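Local coordinates for protein cysteine synthase 3 (Entamoeba histolytica, PDB 6KR5) that catalyses, as a pyridoxal-5'-phosphate-dependent O-acetylserine sulfhydrylase, the formation of L-cysteine from O-acetyl-L-serine and sulfide, at residues L18-G23 with F51-S56; V27-V32 with D273-G278; L45-C50 with V303-D308; Y171-I176 with I198-N203; V184-S189 with K212-E217. All blocks are in the same frame, centred on the assembly; numbering follows the deposited sequence.

Contact 1: residues L18-G23 with F51-S56; sequences LETIGG and FNPMSS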
# COMPACT_ATOMS: atom_id res chain seq x y z
N LEU B 18 -10.94 9.17 2.35
CA LEU B 18 -10.12 10.37 2.42
C LEU B 18 -9.66 10.65 3.85
O LEU B 18 -8.59 11.23 4.05
CB LEU B 18 -10.88 11.57 1.87
CG LEU B 18 -11.39 11.38 0.45
CD1 LEU B 18 -11.97 12.70 -0.05
CD2 LEU B 18 -10.26 10.94 -0.47
N GLU B 19 -10.45 10.24 4.84
CA GLU B 19 -10.08 10.47 6.23
C GLU B 19 -8.91 9.61 6.69
O GLU B 19 -8.38 9.86 7.78
CB GLU B 19 -11.28 10.25 7.14
CG GLU B 19 -12.39 11.26 6.88
CD GLU B 19 -13.41 11.35 8.00
OE1 GLU B 19 -13.55 10.40 8.79
OE2 GLU B 19 -14.08 12.40 8.08
N THR B 20 -8.51 8.60 5.91
CA THR B 20 -7.33 7.82 6.24
C THR B 20 -6.05 8.39 5.65
O THR B 20 -4.98 7.83 5.89
CB THR B 20 -7.45 6.36 5.77
OG1 THR B 20 -7.36 6.28 4.34
CG2 THR B 20 -8.75 5.72 6.24
N ILE B 21 -6.14 9.47 4.88
CA ILE B 21 -4.95 10.05 4.27
C ILE B 21 -4.06 10.65 5.35
O ILE B 21 -4.54 11.29 6.29
CB ILE B 21 -5.35 11.11 3.23
CG1 ILE B 21 -6.03 10.44 2.05
CG2 ILE B 21 -4.13 11.92 2.76
CD1 ILE B 21 -6.59 11.45 1.05
N GLY B 22 -2.75 10.47 5.19
CA GLY B 22 -1.79 11.01 6.13
C GLY B 22 -1.64 10.18 7.39
O GLY B 22 -1.96 8.98 7.46
N GLY B 23 -1.12 10.84 8.42
CA GLY B 23 -0.75 10.14 9.64
C GLY B 23 0.12 8.93 9.39
O GLY B 23 -0.12 7.86 9.98
N PHE B 51 2.02 4.47 3.08
CA PHE B 51 0.91 4.10 3.94
C PHE B 51 -0.37 4.88 3.65
O PHE B 51 -1.41 4.57 4.23
CB PHE B 51 1.30 4.26 5.41
CG PHE B 51 1.99 3.05 5.97
CD1 PHE B 51 3.29 2.76 5.63
CD2 PHE B 51 1.33 2.21 6.85
CE1 PHE B 51 3.93 1.64 6.15
CE2 PHE B 51 1.97 1.09 7.36
CZ PHE B 51 3.26 0.82 7.02
N ASN B 52 -0.33 5.88 2.77
CA ASN B 52 -1.57 6.50 2.31
C ASN B 52 -2.43 5.47 1.58
O ASN B 52 -1.92 4.46 1.07
CB ASN B 52 -1.24 7.68 1.40
CG ASN B 52 -0.78 8.89 2.19
OD1 ASN B 52 -1.56 9.50 2.92
ND2 ASN B 52 0.50 9.24 2.06
N PRO B 53 -3.76 5.68 1.54
CA PRO B 53 -4.64 4.65 0.94
C PRO B 53 -4.29 4.27 -0.49
O PRO B 53 -4.43 3.10 -0.86
CB PRO B 53 -6.04 5.28 1.04
CG PRO B 53 -5.80 6.74 1.37
CD PRO B 53 -4.52 6.77 2.15
N MET B 54 -3.86 5.23 -1.32
CA MET B 54 -3.37 4.88 -2.65
C MET B 54 -1.85 5.00 -2.73
O MET B 54 -1.28 5.11 -3.82
CB MET B 54 -4.07 5.71 -3.73
CG MET B 54 -5.45 5.14 -4.11
SD MET B 54 -5.47 3.37 -4.50
CE MET B 54 -4.29 3.33 -5.84
N SER B 55 -1.19 4.95 -1.57
CA SER B 55 0.20 4.51 -1.44
C SER B 55 1.21 5.50 -2.01
O SER B 55 2.32 5.11 -2.39
CB SER B 55 0.40 3.13 -2.08
OG SER B 55 -0.49 2.22 -1.46
N SER B 56 0.88 6.79 -2.04
CA SER B 56 1.92 7.77 -2.30
C SER B 56 1.58 9.08 -1.62
O SER B 56 0.45 9.32 -1.20
CB SER B 56 2.13 8.02 -3.80
OG SER B 56 1.29 9.08 -4.26
O HOH W 1 -1.76 5.55 6.97
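Ile21 and Asn52 bring the two backbones together, with their CA atoms 5.3 Å apart. Residues 18-20 close a short 3-10 turn, sealed by the bond from Ile21 N to Leu18 O, and the chain then extends through Ile21 into Gly22. Opposite, Asn52 to Ser55 form a type I beta turn, with Ser55 N donating to Asn52 O. One side chain bridges the two loops: Gly22 N donates a hydrogen bond to Asn52 OD1 over 2.7 Å, and the N-H...O angle of 162° shows a nearly straight bond that also lies almost along the C=O axis. Asn52 reaches it with CG beside its own backbone N (chi1 -76°). The other end of the same amide is held too, since Asn52 ND2 donates to Glu49 OE1, so the amide's rotation is fixed from both ends. Residues 51-56 lead into Lys58, which probably corresponds to the Schiff-base lysine of this family, and Ser56 OG accepts from Lys58 N just ahead of helix 58-72. Beside the amide, methyl CG2 of Ile21 lies 3.5 Å from Asn52 OD1. Carbon CG of Pro53 faces the other branch, CG1 of Ile21, at 3.8 Å, the two side chains crossing at about a right angle. The same proline carbon approaches Thr20 OG1 at 3.4 Å, a packing contact; the hydroxyl itself hydrogen-bonds to Ile17 O. A water donates to Phe51 O and weakly to Gly22 O. Thr20 O accepts from Asn7 ND2 of the second subunit, and Phe51 of that subunit packs on both Thr20 and Pro53.

Contact 2: residues V27-V32 with D273-G278; sequences VELHGV and DGIMCG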
# COMPACT_ATOMS: atom_id res chain seq x y z
N VAL B 27 9.72 5.48 10.81
CA VAL B 27 10.35 4.20 11.13
C VAL B 27 11.87 4.34 11.14
O VAL B 27 12.45 4.99 10.26
CB VAL B 27 9.92 3.11 10.11
CG1 VAL B 27 10.53 1.74 10.46
CG2 VAL B 27 8.40 3.04 10.03
N GLU B 28 12.52 3.71 12.11
CA GLU B 28 13.98 3.69 12.16
C GLU B 28 14.57 2.80 11.07
O GLU B 28 14.12 1.66 10.87
CB GLU B 28 14.47 3.18 13.51
CG GLU B 28 14.02 3.99 14.72
CD GLU B 28 14.39 3.32 16.04
OE1 GLU B 28 14.66 2.10 16.05
OE2 GLU B 28 14.39 4.02 17.08
N LEU B 29 15.61 3.31 10.39
CA LEU B 29 16.48 2.48 9.56
C LEU B 29 17.57 1.85 10.43
O LEU B 29 18.09 2.50 11.35
CB LEU B 29 17.13 3.32 8.46
CG LEU B 29 16.23 3.73 7.31
CD1 LEU B 29 17.07 4.46 6.26
CD2 LEU B 29 15.51 2.53 6.70
N HIS B 30 17.93 0.60 10.13
CA HIS B 30 18.98 -0.10 10.88
C HIS B 30 19.92 -0.85 9.95
O HIS B 30 21.14 -0.82 10.13
CB HIS B 30 18.38 -1.08 11.88
CG HIS B 30 17.57 -0.43 12.96
ND1 HIS B 30 18.14 0.33 13.96
CD2 HIS B 30 16.24 -0.43 13.19
CE1 HIS B 30 17.19 0.78 14.76
NE2 HIS B 30 16.03 0.33 14.32
N GLY B 31 19.36 -1.55 8.97
CA GLY B 31 20.17 -2.39 8.11
C GLY B 31 21.13 -1.58 7.26
O GLY B 31 22.33 -1.87 7.21
N VAL B 32 20.61 -0.55 6.59
CA VAL B 32 21.46 0.25 5.70
C VAL B 32 22.21 1.35 6.43
O VAL B 32 23.04 2.02 5.81
CB VAL B 32 20.65 0.87 4.54
CG1 VAL B 32 20.10 -0.23 3.65
CG2 VAL B 32 19.55 1.80 5.04
N ASP B 273 16.48 -3.68 5.24
CA ASP B 273 15.52 -3.16 6.20
C ASP B 273 14.11 -3.66 5.96
O ASP B 273 13.23 -3.38 6.79
CB ASP B 273 15.54 -1.62 6.21
CG ASP B 273 16.75 -1.09 6.93
OD1 ASP B 273 16.68 -0.92 8.17
OD2 ASP B 273 17.76 -0.86 6.25
N GLY B 274 13.86 -4.40 4.89
CA GLY B 274 12.53 -4.92 4.67
C GLY B 274 11.48 -3.89 4.32
O GLY B 274 10.29 -4.14 4.51
N ILE B 275 11.89 -2.73 3.81
CA ILE B 275 10.99 -1.66 3.41
C ILE B 275 11.07 -1.54 1.90
O ILE B 275 12.13 -1.24 1.35
CB ILE B 275 11.36 -0.34 4.09
CG1 ILE B 275 11.17 -0.44 5.60
CG2 ILE B 275 10.55 0.80 3.51
CD1 ILE B 275 11.86 0.67 6.36
N MET B 276 9.95 -1.80 1.21
CA MET B 276 9.94 -1.80 -0.25
C MET B 276 9.52 -0.43 -0.74
O MET B 276 8.34 -0.17 -0.99
CB MET B 276 9.02 -2.88 -0.80
CG MET B 276 9.18 -3.06 -2.31
SD MET B 276 8.17 -4.42 -2.91
CE MET B 276 8.68 -4.56 -4.62
N CYS B 277 10.49 0.46 -0.86
CA CYS B 277 10.25 1.85 -1.23
C CYS B 277 10.55 2.08 -2.71
O CYS B 277 11.26 1.31 -3.36
CB CYS B 277 11.13 2.76 -0.38
SG CYS B 277 12.94 2.50 -0.60
N GLY B 278 10.03 3.18 -3.25
CA GLY B 278 10.16 3.49 -4.66
C GLY B 278 11.51 4.06 -5.05
O GLY B 278 12.45 4.14 -4.25
O HOH W 2 14.53 -0.88 9.94
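The carboxylate of Asp273 receives three successive backbone N-H groups, from His30, Gly31 and Val32, and this is the tight part of the contact. Its CG stands beside the aspartate's own N (chi1 -76°), which aims the group at the loop. OD1 of Asp273 accepts from His30 N at 2.8 Å, a bond straight to within ten degrees (171°). Gly31 N reaches the same OD1 at 2.9 Å, tilted farther from the carboxylate plane (33°), and a water bound to Glu28 O is a further donor to it. The second oxygen, OD2 of Asp273, turns its syn lone pair to Val32 N at 2.9 Å. With each oxygen engaged, the carboxylate's rotation is fixed, and three N-H dipoles would tend to stabilise its negative charge. Leu29 CD2 lies 3.8 Å from Asp273 CG, its side chain crossing the aspartate at about a right angle, and Val32 CG2 comes to 3.4 Å from Asp273 OD2.

Looser are Ile275, its CD1 4.1 Å from Leu29 CD2, and the exposed His30, whose NE2 makes weak bonds to Glu28 OE1 and to His15 O of the second subunit. Asp273 directly precedes positive-phi Gly274, where helical geometry has stopped; its carboxylate thus ties the end of helix 259-273 to the loop leaving strand 26-28, which is outermost in its own chain and pairs through Val27 with a strand of the second subunit.

Contact 3: residues L45-C50 with V303-D308; sequences LVKLEC and VIILPD. With PLP (pyridoxal-5'-phosphate), chain D.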
# COMPACT_ATOMS: atom_id res chain seq x y z
N LEU B 45 15.55 8.23 10.23
CA LEU B 45 14.16 7.82 10.26
C LEU B 45 13.54 8.05 8.89
O LEU B 45 13.81 9.07 8.25
CB LEU B 45 13.37 8.61 11.30
CG LEU B 45 14.00 8.70 12.69
CD1 LEU B 45 13.12 9.60 13.57
CD2 LEU B 45 14.17 7.31 13.28
N VAL B 46 12.70 7.11 8.45
CA VAL B 46 12.03 7.22 7.16
C VAL B 46 10.53 7.38 7.37
O VAL B 46 9.92 6.65 8.15
CB VAL B 46 12.35 6.00 6.25
CG1 VAL B 46 13.78 6.09 5.76
CG2 VAL B 46 12.08 4.67 6.96
N LYS B 47 9.95 8.34 6.65
CA LYS B 47 8.51 8.59 6.72
C LYS B 47 7.86 7.93 5.52
O LYS B 47 8.17 8.28 4.37
CB LYS B 47 8.21 10.09 6.74
CG LYS B 47 6.73 10.37 6.99
CD LYS B 47 6.47 11.76 7.48
CE LYS B 47 4.98 11.98 7.74
NZ LYS B 47 4.38 11.18 8.86
N LEU B 48 6.97 6.97 5.77
CA LEU B 48 6.51 6.05 4.73
C LEU B 48 5.19 6.54 4.15
O LEU B 48 4.10 6.15 4.59
CB LEU B 48 6.38 4.64 5.31
CG LEU B 48 7.66 4.21 5.99
CD1 LEU B 48 7.49 2.80 6.51
CD2 LEU B 48 8.80 4.25 5.03
N GLU B 49 5.29 7.35 3.09
CA GLU B 49 4.09 7.85 2.44
C GLU B 49 3.38 6.76 1.65
O GLU B 49 2.26 6.97 1.18
CB GLU B 49 4.44 9.05 1.56
CG GLU B 49 4.90 10.24 2.42
CD GLU B 49 3.77 10.73 3.32
OE1 GLU B 49 2.70 11.06 2.76
OE2 GLU B 49 3.95 10.80 4.56
N CYS B 50 3.99 5.58 1.53
CA CYS B 50 3.29 4.44 0.97
C CYS B 50 2.10 4.01 1.83
O CYS B 50 1.25 3.24 1.35
CB CYS B 50 4.27 3.29 0.82
SG CYS B 50 3.54 1.84 0.09
N VAL B 303 15.32 12.93 9.17
CA VAL B 303 14.04 12.40 8.71
C VAL B 303 14.02 12.44 7.19
O VAL B 303 14.29 13.49 6.59
CB VAL B 303 12.85 13.20 9.27
CG1 VAL B 303 11.53 12.73 8.63
CG2 VAL B 303 12.78 13.05 10.79
N ILE B 304 13.67 11.32 6.57
CA ILE B 304 13.73 11.17 5.12
C ILE B 304 12.33 10.81 4.63
O ILE B 304 11.75 9.82 5.08
CB ILE B 304 14.73 10.08 4.71
CG1 ILE B 304 16.08 10.31 5.40
CG2 ILE B 304 14.92 10.05 3.20
CD1 ILE B 304 17.07 9.21 5.07
N ILE B 305 11.79 11.61 3.71
CA ILE B 305 10.50 11.30 3.10
C ILE B 305 10.69 10.18 2.09
O ILE B 305 11.55 10.26 1.21
CB ILE B 305 9.91 12.54 2.41
CG1 ILE B 305 9.78 13.70 3.39
CG2 ILE B 305 8.55 12.20 1.80
CD1 ILE B 305 8.88 13.39 4.58
N LEU B 306 9.85 9.13 2.19
CA LEU B 306 9.81 8.07 1.18
C LEU B 306 8.49 8.20 0.42
O LEU B 306 7.45 7.79 0.94
CB LEU B 306 9.94 6.68 1.82
CG LEU B 306 11.14 6.46 2.75
CD1 LEU B 306 11.38 4.96 2.93
CD2 LEU B 306 12.38 7.12 2.24
N PRO B 307 8.48 8.77 -0.79
CA PRO B 307 7.19 9.16 -1.40
C PRO B 307 6.25 8.03 -1.81
O PRO B 307 5.04 8.28 -1.88
CB PRO B 307 7.63 9.98 -2.63
CG PRO B 307 8.96 10.57 -2.23
CD PRO B 307 9.62 9.44 -1.44
N ASP B 308 6.74 6.84 -2.15
CA ASP B 308 5.82 5.77 -2.57
C ASP B 308 6.52 4.42 -2.45
O ASP B 308 7.65 4.32 -1.95
CB ASP B 308 5.25 6.02 -3.98
CG ASP B 308 6.25 5.82 -5.12
OD1 ASP B 308 7.45 5.55 -4.87
OD2 ASP B 308 5.82 5.95 -6.30
N1 PLP D . 8.59 10.74 -5.63
C2 PLP D . 7.35 10.35 -6.06
C2A PLP D . 7.13 8.90 -6.37
C3 PLP D . 6.33 11.28 -6.18
O3 PLP D . 5.10 10.87 -6.61
C4 PLP D . 6.57 12.61 -5.86
C4A PLP D . 5.53 13.65 -6.08
O4A PLP D . 4.44 13.34 -6.56
C5 PLP D . 7.84 13.00 -5.43
C6 PLP D . 8.84 12.05 -5.33
C5A PLP D . 8.19 14.43 -5.12
O4P PLP D . 7.37 15.04 -4.16
P PLP D . 7.06 16.60 -4.37
O1P PLP D . 8.38 17.32 -4.59
O2P PLP D . 6.19 16.72 -5.59
O3P PLP D . 6.37 17.06 -3.14
O HOH W 3 6.83 5.00 1.62
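Leu45 and Val303 pair in a parallel ladder that runs on in unbroken register to Leu48 and Leu306, the short strand axes 4.6 Å apart and inclined at 29°. Four backbone hydrogen bonds make up the polar part, alternating between the strands: Ile304 N to Leu45 O, Lys47 N to Ile304 O, Leu306 N to Lys47 O, and the longer Glu49 N to Leu306 O at 3.1 Å. CA-H...O contacts from Val303 to Leu45 O and from Val46 to Ile304 O fill the gaps in this ladder. Where the strands end, one water donates to Leu306 O at 2.9 Å and accepts from Cys50 N, carrying the pairing on into the following turns.

The apolar contacts centre on Leu306, whose CG, turned away from its own carbonyl carbon (chi1 -53°), leans to the facing strand. Its CD1 methyl presses on Leu48 CD2 at 3.4 Å, tighter than usual van der Waals contact, the two side chains running side by side; the same CD1 lies 3.6 Å from Val46 CB. On the other face, Ile305 CD1 lies alongside the aliphatic part of Lys47, 4.0 Å from CB.

Cofactor contacts follow at the strand's end. Pro307 lies over one face of the pyridine ring, its CB 3.2 Å from PLP N1, and Asp308 OD2 comes equally near PLP C2A while bonding to Tyr313 and Asn88.

Lys47 NZ reaches Glu175 on helix 169-179, and Leu306 packs on Ser281 of helix 279-292. The two are inner strands of the six-stranded mixed sheet, with strand 26-28 flanking 43-48 and strand 186-190 flanking 301-306.

Contact 4: residues Y171-I176 with I198-N203; sequences YTANEI and IGVGEN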
# COMPACT_ATOMS: atom_id res chain seq x y z
N TYR B 171 0.23 18.99 7.49
CA TYR B 171 0.02 17.73 8.20
C TYR B 171 1.30 16.90 8.22
O TYR B 171 1.70 16.40 9.28
CB TYR B 171 -1.13 16.96 7.55
CG TYR B 171 -2.49 17.58 7.76
CD1 TYR B 171 -2.99 18.55 6.89
CD2 TYR B 171 -3.28 17.18 8.83
CE1 TYR B 171 -4.24 19.11 7.09
CE2 TYR B 171 -4.54 17.74 9.04
CZ TYR B 171 -5.01 18.70 8.17
OH TYR B 171 -6.25 19.24 8.38
N THR B 172 1.96 16.75 7.07
CA THR B 172 3.21 15.99 7.03
C THR B 172 4.19 16.52 8.06
O THR B 172 4.77 15.75 8.85
CB THR B 172 3.82 16.07 5.62
OG1 THR B 172 2.79 15.90 4.64
CG2 THR B 172 4.90 14.99 5.43
N ALA B 173 4.38 17.84 8.09
CA ALA B 173 5.31 18.45 9.03
C ALA B 173 4.87 18.25 10.47
O ALA B 173 5.70 17.92 11.33
CB ALA B 173 5.46 19.94 8.73
N ASN B 174 3.58 18.44 10.75
CA ASN B 174 3.11 18.25 12.12
C ASN B 174 3.33 16.82 12.58
O ASN B 174 3.70 16.58 13.74
CB ASN B 174 1.63 18.61 12.25
CG ASN B 174 1.15 18.51 13.69
OD1 ASN B 174 1.70 19.18 14.57
ND2 ASN B 174 0.15 17.67 13.95
N GLU B 175 3.09 15.85 11.70
CA GLU B 175 3.35 14.46 12.04
C GLU B 175 4.81 14.25 12.40
O GLU B 175 5.12 13.55 13.37
CB GLU B 175 2.95 13.55 10.88
CG GLU B 175 1.45 13.54 10.63
CD GLU B 175 1.08 13.05 9.24
OE1 GLU B 175 1.82 12.20 8.70
OE2 GLU B 175 0.05 13.49 8.71
N ILE B 176 5.73 14.82 11.62
CA ILE B 176 7.16 14.70 11.96
C ILE B 176 7.45 15.38 13.29
O ILE B 176 8.18 14.84 14.13
CB ILE B 176 8.03 15.28 10.83
CG1 ILE B 176 7.87 14.44 9.56
CG2 ILE B 176 9.50 15.34 11.28
CD1 ILE B 176 8.34 15.16 8.31
N ILE B 198 9.35 22.23 0.32
CA ILE B 198 9.03 23.59 0.74
C ILE B 198 7.99 23.58 1.85
O ILE B 198 8.11 24.31 2.84
CB ILE B 198 8.56 24.44 -0.46
CG1 ILE B 198 9.66 24.53 -1.53
CG2 ILE B 198 8.11 25.83 0.00
CD1 ILE B 198 11.04 24.86 -0.98
N GLY B 199 6.94 22.76 1.71
CA GLY B 199 5.90 22.72 2.73
C GLY B 199 6.40 22.17 4.05
O GLY B 199 6.15 22.75 5.11
N VAL B 200 7.08 21.03 4.02
CA VAL B 200 7.61 20.48 5.26
C VAL B 200 8.71 21.39 5.80
O VAL B 200 8.77 21.65 7.01
CB VAL B 200 8.12 19.04 5.06
CG1 VAL B 200 8.76 18.52 6.35
CG2 VAL B 200 6.98 18.14 4.65
N GLY B 201 9.59 21.88 4.93
CA GLY B 201 10.68 22.72 5.38
C GLY B 201 10.18 24.00 6.04
O GLY B 201 10.63 24.36 7.13
N GLU B 202 9.23 24.68 5.40
CA GLU B 202 8.71 25.92 5.98
C GLU B 202 8.03 25.67 7.31
O GLU B 202 8.20 26.44 8.27
CB GLU B 202 7.75 26.60 5.01
CG GLU B 202 8.44 27.30 3.84
CD GLU B 202 7.48 28.07 2.96
OE1 GLU B 202 6.31 27.64 2.83
OE2 GLU B 202 7.89 29.11 2.39
N ASN B 203 7.24 24.59 7.40
CA ASN B 203 6.46 24.37 8.61
C ASN B 203 7.31 23.83 9.75
O ASN B 203 7.03 24.12 10.92
CB ASN B 203 5.29 23.43 8.32
CG ASN B 203 4.15 24.15 7.63
OD1 ASN B 203 3.49 25.00 8.23
ND2 ASN B 203 3.90 23.80 6.38
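Val200 meets Thr172 and Ile176 with its two methyls, one for each, while Ala173 turns to Asn203. The helix segments pass at 8.4 Å between axes with a signed crossing angle of -50°, and Ala173 and Val200 bring their CA atoms to 4.9 Å. With CG1 of Val200 anti to its own N (chi1 176°), that methyl meets Ile176 CD1 at 3.9 Å, while CG2 turns to Thr172 CG2 at the same separation. In both pairs the side chains cross at about a right angle, so valine sits against the ridge made by two residues one helical turn apart. Thr172 presents its methyl, CG2 being anti to the backbone N, while its hydroxyl bonds to His169 ND1 of its own helix.

Ala173 approaches the next turn of helix 195-207, whose Thr196 OG1 bonds to PLP; here its CB lies 3.5 Å from Asn203 CB. The asparagine thus offers carbon to the neighbour and sends its amide back along its own helix, where ND2 donates to Gly199 O at 2.8 Å. That carbonyl also accepts from Asn203 N, and the two donors come from opposite faces of its plane.

No hydrogen bond crosses between segments 171-176 and 198-203. Small or methyl-bearing residues allow the close approach, and the Thr172 hydroxyl and Asn203 ND2 are bonded within their own helices, consistent with cohesion here by apolar packing.

Contact 5: residues V184-S189 with K212-E217; sequences VDIIVS and KVVAVE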
# COMPACT_ATOMS: atom_id res chain seq x y z
N VAL B 184 13.52 16.43 15.49
CA VAL B 184 13.94 16.42 14.09
C VAL B 184 14.98 17.51 13.85
O VAL B 184 14.79 18.67 14.23
CB VAL B 184 12.72 16.58 13.15
CG1 VAL B 184 11.89 17.82 13.49
CG2 VAL B 184 13.16 16.61 11.68
N ASP B 185 16.09 17.13 13.22
CA ASP B 185 17.19 18.05 12.95
C ASP B 185 17.37 18.34 11.47
O ASP B 185 17.74 19.46 11.11
CB ASP B 185 18.51 17.50 13.48
CG ASP B 185 18.60 17.55 14.99
OD1 ASP B 185 18.38 18.64 15.57
OD2 ASP B 185 18.90 16.50 15.60
N ILE B 186 17.16 17.34 10.62
CA ILE B 186 17.36 17.47 9.18
C ILE B 186 16.16 16.80 8.52
O ILE B 186 15.72 15.74 8.99
CB ILE B 186 18.68 16.81 8.72
CG1 ILE B 186 19.86 17.33 9.56
CG2 ILE B 186 18.92 17.05 7.24
CD1 ILE B 186 21.17 16.69 9.23
N ILE B 187 15.61 17.42 7.48
CA ILE B 187 14.57 16.82 6.65
C ILE B 187 15.10 16.69 5.23
O ILE B 187 15.66 17.65 4.68
CB ILE B 187 13.26 17.64 6.70
CG1 ILE B 187 12.18 17.01 5.81
CG2 ILE B 187 13.49 19.11 6.33
CD1 ILE B 187 11.60 15.74 6.39
N VAL B 188 14.98 15.50 4.65
CA VAL B 188 15.51 15.18 3.33
C VAL B 188 14.33 14.83 2.43
O VAL B 188 13.55 13.91 2.75
CB VAL B 188 16.50 14.01 3.38
CG1 VAL B 188 17.15 13.78 2.03
CG2 VAL B 188 17.57 14.24 4.43
N SER B 189 14.19 15.55 1.32
CA SER B 189 13.05 15.34 0.43
C SER B 189 13.53 15.42 -1.02
O SER B 189 14.11 16.43 -1.43
CB SER B 189 11.95 16.37 0.72
OG SER B 189 11.04 16.49 -0.36
N LYS B 212 17.62 21.75 9.28
CA LYS B 212 18.26 21.81 7.98
C LYS B 212 17.37 21.13 6.95
O LYS B 212 16.89 20.02 7.18
CB LYS B 212 19.63 21.14 8.03
CG LYS B 212 20.42 21.20 6.74
CD LYS B 212 21.75 20.46 6.86
CE LYS B 212 22.58 20.62 5.59
NZ LYS B 212 23.87 19.85 5.70
N VAL B 213 17.16 21.79 5.81
CA VAL B 213 16.31 21.29 4.74
C VAL B 213 17.21 20.84 3.59
O VAL B 213 17.94 21.66 3.02
CB VAL B 213 15.30 22.34 4.29
CG1 VAL B 213 14.54 21.85 3.06
CG2 VAL B 213 14.35 22.66 5.44
N VAL B 214 17.14 19.56 3.23
CA VAL B 214 17.96 19.00 2.17
C VAL B 214 17.06 18.59 1.01
O VAL B 214 16.20 17.71 1.16
CB VAL B 214 18.77 17.79 2.68
CG1 VAL B 214 19.58 17.17 1.54
CG2 VAL B 214 19.69 18.21 3.83
N ALA B 215 17.26 19.22 -0.15
CA ALA B 215 16.54 18.85 -1.37
C ALA B 215 17.39 17.89 -2.19
O ALA B 215 18.61 18.05 -2.27
CB ALA B 215 16.21 20.09 -2.19
N VAL B 216 16.75 16.89 -2.81
CA VAL B 216 17.43 15.86 -3.57
C VAL B 216 16.93 15.88 -5.01
O VAL B 216 15.73 15.98 -5.26
CB VAL B 216 17.20 14.47 -2.94
CG1 VAL B 216 17.92 13.35 -3.70
CG2 VAL B 216 17.61 14.50 -1.47
N GLU B 217 17.86 15.78 -5.96
CA GLU B 217 17.49 15.78 -7.37
C GLU B 217 18.42 14.82 -8.11
O GLU B 217 19.49 14.47 -7.61
CB GLU B 217 17.55 17.19 -7.96
CG GLU B 217 18.91 17.87 -7.91
CD GLU B 217 18.91 19.24 -8.59
OE1 GLU B 217 17.88 19.63 -9.18
OE2 GLU B 217 19.95 19.92 -8.54
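Val214 N donates to Ile187 O at the middle of a parallel pair of strands whose short axes approach to 4.8 Å at 16°. Five hydrogen bonds stitch them, in order Lys212 N to Asp185 O, Ile187 N to Lys212 O, Val214 N to Ile187 O, Ser189 N to Val214 O and Val216 N to Ser189 O. The first four are nearly straight, N-H...O 165-167°, whereas the last bends to 144° with its donor above the carbonyl plane. Ala215 CA also approaches Ser189 O at 3.4 Å.

On one face Ile186 CG2 touches Val214 CG2 at 3.7 Å, and Val188 CG1 meets Val216 CG2 at 3.6 Å, each pair crossing at a slant because the valine reached lies two residues beyond the in-register partner. In-register neighbours lie alongside instead: on the opposite face Ile187 CG2 and Val213 CG2 sit 3.8 Å apart, pointing the same way. These strands bracket helix 195-207 in a beta-alpha-beta unit of the pyridoxal-phosphate enzyme fold, and that helix packs on the Ile187, Ser189 and Val213 face through Val197 and Val200. The side chain of Ser189 is about 5 Å from bound PLP.

Farther out, helix 279-292 covers the Ile186, Val188 and Val214 face with Ala287 and Glu291. Lys212, extended beyond CG, carries NZ to salt bridges with Glu291 and Glu253. Just ahead of Ile186, Asp185 OD2 accepts from Thr301 N, beside strand 301-306.

Overall arrangement
Contacts 3 and 5 are the sheet core: both rest on backbone ladders of parallel strands, and strands 301-306 and 186-190 join them directly. Contact 4 is the helical layer on one face of that sheet, buried but without polar links across it; its Ile176 and Val200 pack on Ile187 of contact 5, and Glu175 salt-bridges Lys47 of contact 3. Contacts 1 to 4 all touch the second subunit; in contacts 1 and 2 side-chain acceptors grip loop N-H groups, one amide oxygen in contact 1, a whole carboxylate in contact 2. Contact 2 alone has an exposed residue among those that touch, His30, and it adjoins contact 3 through strand 26-28. Contacts 1 and 3 meet near the cofactor, where Ser56 packs on Asp308.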